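Local coordinates for SusD-like carbohydrate binding protein (Bacteroides vulgatus, PDB 3LEW) that probably binds carbohydrate at the outer membrane as a SusD-family protein taking part in nutrient uptake, at residues W219-L230 against I349-L360. Numbering follows the deposited sequence.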
# COMPACT_ATOMS: atom_id res chain seq x y z
N TRP A 219 0.07 -14.04 14.77
CA TRP A 219 1.38 -14.43 14.26
C TRP A 219 1.38 -15.86 13.71
O TRP A 219 1.96 -16.11 12.66
CB TRP A 219 2.46 -14.28 15.33
CG TRP A 219 2.42 -12.99 16.10
CD1 TRP A 219 2.32 -12.85 17.46
CD2 TRP A 219 2.50 -11.67 15.57
NE1 TRP A 219 2.30 -11.52 17.80
CE2 TRP A 219 2.42 -10.77 16.66
CE3 TRP A 219 2.60 -11.15 14.28
CZ2 TRP A 219 2.46 -9.40 16.49
CZ3 TRP A 219 2.64 -9.78 14.11
CH2 TRP A 219 2.55 -8.92 15.23
N GLU A 220 0.79 -16.79 14.46
CA GLU A 220 0.73 -18.20 14.03
C GLU A 220 0.04 -18.34 12.68
O GLU A 220 0.55 -19.01 11.77
CB GLU A 220 0.02 -19.04 15.08
CG GLU A 220 0.34 -20.51 15.04
CD GLU A 220 1.75 -20.78 15.60
OE1 GLU A 220 1.98 -20.67 16.86
OE2 GLU A 220 2.60 -21.07 14.76
N LYS A 221 -1.09 -17.65 12.50
CA LYS A 221 -1.77 -17.66 11.21
C LYS A 221 -0.93 -17.03 10.09
O LYS A 221 -0.89 -17.54 8.98
CB LYS A 221 -3.12 -16.98 11.33
CG LYS A 221 -4.19 -17.84 12.01
CD LYS A 221 -5.58 -17.19 11.87
CE LYS A 221 -6.61 -18.10 12.51
NZ LYS A 221 -7.99 -17.69 12.24
N ALA A 222 -0.29 -15.90 10.38
CA ALA A 222 0.53 -15.19 9.39
C ALA A 222 1.66 -16.08 8.92
O ALA A 222 1.97 -16.15 7.72
CB ALA A 222 1.09 -13.86 9.98
N LYS A 223 2.28 -16.76 9.86
CA LYS A 223 3.32 -17.76 9.54
C LYS A 223 2.76 -18.90 8.68
O LYS A 223 3.38 -19.32 7.69
CB LYS A 223 3.94 -18.32 10.83
CG LYS A 223 4.74 -19.64 10.65
CD LYS A 223 5.35 -20.14 11.91
CE LYS A 223 5.98 -21.53 11.74
NZ LYS A 223 6.74 -21.96 12.96
N THR A 224 1.61 -19.43 9.08
CA THR A 224 1.01 -20.59 8.38
C THR A 224 0.68 -20.26 6.94
O THR A 224 1.06 -21.01 6.01
CB THR A 224 -0.26 -21.08 9.10
OG1 THR A 224 0.11 -21.60 10.37
CG2 THR A 224 -0.99 -22.16 8.27
N TYR A 225 0.03 -19.13 6.73
CA TYR A 225 -0.40 -18.79 5.39
C TYR A 225 0.79 -18.35 4.52
O TYR A 225 0.85 -18.67 3.33
CB TYR A 225 -1.51 -17.76 5.42
CG TYR A 225 -2.78 -18.23 6.11
CD1 TYR A 225 -3.42 -19.40 5.72
CD2 TYR A 225 -3.35 -17.49 7.14
CE1 TYR A 225 -4.58 -19.83 6.36
CE2 TYR A 225 -4.51 -17.91 7.78
CZ TYR A 225 -5.12 -19.07 7.39
OH TYR A 225 -6.28 -19.55 8.01
N SER A 226 1.76 -17.61 5.08
CA SER A 226 2.92 -17.19 4.27
C SER A 226 3.84 -18.38 3.97
O SER A 226 4.44 -18.43 2.87
CB SER A 226 3.65 -16.01 4.94
OG SER A 226 4.08 -16.33 6.25
N ASP A 227 4.00 -19.31 4.91
CA ASP A 227 4.71 -20.56 4.61
C ASP A 227 4.06 -21.28 3.40
O ASP A 227 4.75 -21.74 2.49
CB ASP A 227 4.69 -21.50 5.83
CG ASP A 227 5.85 -21.26 6.84
OD1 ASP A 227 6.84 -20.53 6.58
OD2 ASP A 227 5.77 -21.89 7.93
N LYS A 228 2.74 -21.42 3.42
CA LYS A 228 2.01 -22.11 2.31
C LYS A 228 2.28 -21.43 0.99
O LYS A 228 2.50 -22.09 -0.02
CB LYS A 228 0.49 -22.11 2.57
CG LYS A 228 0.02 -23.13 3.61
CD LYS A 228 -1.50 -23.02 3.97
CE LYS A 228 -2.01 -24.19 4.86
NZ LYS A 228 -2.36 -25.37 4.04
N LEU A 229 2.22 -20.09 0.99
CA LEU A 229 2.47 -19.27 -0.21
C LEU A 229 3.89 -19.50 -0.71
O LEU A 229 4.10 -19.90 -1.88
CB LEU A 229 2.17 -17.80 0.04
CG LEU A 229 2.06 -16.96 -1.24
CD1 LEU A 229 1.32 -15.66 -1.03
CD2 LEU A 229 3.44 -16.69 -1.89
N LEU A 230 4.87 -19.41 0.18
CA LEU A 230 6.26 -19.57 -0.26
C LEU A 230 6.58 -20.98 -0.74
O LEU A 230 7.48 -21.14 -1.60
CB LEU A 230 7.22 -19.15 0.84
CG LEU A 230 7.23 -17.67 1.23
CD1 LEU A 230 8.05 -17.41 2.52
CD2 LEU A 230 7.73 -16.80 0.05
N ILE A 349 5.98 -11.17 1.02
CA ILE A 349 5.64 -12.43 1.69
C ILE A 349 6.84 -12.95 2.46
O ILE A 349 6.68 -13.41 3.58
CB ILE A 349 5.09 -13.50 0.72
CG1 ILE A 349 3.95 -12.92 -0.16
CG2 ILE A 349 4.64 -14.74 1.47
CD1 ILE A 349 2.78 -12.27 0.68
N TYR A 350 8.05 -12.83 1.90
CA TYR A 350 9.26 -13.19 2.66
C TYR A 350 9.35 -12.34 3.94
O TYR A 350 9.66 -12.83 5.01
CB TYR A 350 10.53 -12.93 1.86
CG TYR A 350 10.99 -14.02 0.92
CD1 TYR A 350 10.45 -14.15 -0.35
CD2 TYR A 350 11.99 -14.88 1.30
CE1 TYR A 350 10.89 -15.11 -1.23
CE2 TYR A 350 12.43 -15.88 0.41
CZ TYR A 350 11.90 -15.97 -0.87
OH TYR A 350 12.38 -16.96 -1.74
N LEU A 351 9.06 -11.05 3.80
CA LEU A 351 9.15 -10.14 4.96
C LEU A 351 8.05 -10.39 6.00
O LEU A 351 8.33 -10.34 7.19
CB LEU A 351 9.07 -8.69 4.46
CG LEU A 351 10.38 -8.21 3.78
CD1 LEU A 351 10.05 -6.97 2.92
CD2 LEU A 351 11.44 -7.85 4.84
N ILE A 352 6.82 -10.70 5.57
CA ILE A 352 5.74 -11.08 6.48
C ILE A 352 6.09 -12.38 7.24
O ILE A 352 5.90 -12.47 8.44
CB ILE A 352 4.38 -11.30 5.74
CG1 ILE A 352 3.81 -9.97 5.17
CG2 ILE A 352 3.31 -11.97 6.67
CD1 ILE A 352 2.74 -10.13 4.15
N ASN A 353 6.55 -13.38 6.50
CA ASN A 353 7.01 -14.63 7.08
C ASN A 353 8.10 -14.39 8.14
O ASN A 353 8.02 -14.91 9.28
CB ASN A 353 7.46 -15.56 5.97
CG ASN A 353 7.68 -16.97 6.42
OD1 ASN A 353 8.83 -17.40 6.55
ND2 ASN A 353 6.57 -17.75 6.63
N ALA A 354 9.12 -13.59 7.79
CA ALA A 354 10.16 -13.23 8.75
C ALA A 354 9.63 -12.56 10.00
O ALA A 354 9.98 -12.93 11.11
CB ALA A 354 11.26 -12.35 8.10
N GLU A 355 8.76 -11.58 9.84
CA GLU A 355 8.23 -10.85 10.99
C GLU A 355 7.34 -11.70 11.91
O GLU A 355 7.45 -11.65 13.14
CB GLU A 355 7.49 -9.58 10.51
CG GLU A 355 7.07 -8.72 11.67
CD GLU A 355 6.46 -7.36 11.27
OE1 GLU A 355 6.63 -6.92 10.10
OE2 GLU A 355 5.84 -6.73 12.19
N ALA A 356 6.45 -12.51 11.31
CA ALA A 356 5.61 -13.39 12.09
C ALA A 356 6.50 -14.36 12.88
O ALA A 356 6.31 -14.56 14.08
CB ALA A 356 4.68 -14.16 11.17
N LYS A 357 7.50 -14.91 12.21
CA LYS A 357 8.42 -15.81 12.90
C LYS A 357 9.22 -15.13 14.07
O LYS A 357 9.47 -15.76 15.11
CB LYS A 357 9.34 -16.51 11.90
CG LYS A 357 8.60 -17.59 11.11
CD LYS A 357 9.41 -18.12 9.95
CE LYS A 357 8.67 -19.32 9.30
NZ LYS A 357 9.38 -19.75 8.01
N ALA A 358 9.60 -13.88 13.90
CA ALA A 358 10.31 -13.10 14.94
C ALA A 358 9.42 -12.98 16.18
O ALA A 358 9.86 -13.24 17.28
CB ALA A 358 10.73 -11.72 14.43
N HIS A 359 8.14 -12.69 15.98
CA HIS A 359 7.17 -12.64 17.09
C HIS A 359 6.95 -13.97 17.77
O HIS A 359 6.68 -14.02 18.96
CB HIS A 359 5.82 -12.06 16.64
CG HIS A 359 5.82 -10.57 16.55
ND1 HIS A 359 5.82 -9.78 17.68
CD2 HIS A 359 5.89 -9.74 15.50
CE1 HIS A 359 5.85 -8.51 17.31
NE2 HIS A 359 5.91 -8.45 16.00
N LEU A 360 7.07 -15.06 17.01
CA LEU A 360 6.92 -16.41 17.52
C LEU A 360 8.22 -17.01 18.10
O LEU A 360 8.24 -18.14 18.57
CB LEU A 360 6.42 -17.32 16.40
CG LEU A 360 4.99 -17.05 15.92
CD1 LEU A 360 4.68 -17.89 14.69
CD2 LEU A 360 3.99 -17.38 17.02
O HOH W 1 8.26 -22.60 8.59
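Trp219 and His359 lie flat against one another in an offset stack, the six-membered ring of the indole and the imidazole tilted by only 2° with their centroids 3.6 Å apart. The histidine also lays its CB over the five-membered ring, 3.4 Å from that centroid, so both parts of the indole are used on one face. With CG anti to its carbonyl carbon (chi1 -46°), the indole is swung out alongside the end of helix 346-359, where His359 lies over it. An alanine in its place would keep the CB that meets CG and CD2 of Leu360 but would probably leave the imidazole and CB of His359 without the flat surface they lie on. One turn on, small residues let the backbones come near: Ala222 CB meets Ala356 CB at 3.8 Å. The pair illustrates the antiparallel packing of helices in the helical, TPR-like scaffold of SusD proteins, here with axes 8.4 Å apart and 145° between their directions. Midway, Asn353 is a polar knob in a hole formed by Lys223, Ser226, Asp227 and Leu230. Its ND2 donates to Ser226 OG in the amide plane, at 2.9 Å and nearly straight, and to Asp227 OD1 at 2.8 Å from above the carboxylate plane. Ser226 OG in turn donates to Ala222 O, which fixes its hydroxyl as an acceptor for the amide. Lys357 NZ takes the syn lone pair of Asp227 OD1 and also donates in plane to Asn353 OD1, orienting the amide; Asp364 is its second acidic partner. Beyond them Leu230 sets CD2 over the face of Tyr350, 4.1 Å from the ring centroid, while its side chain and that of Ile349 run past each other in opposite directions, CG against CG2.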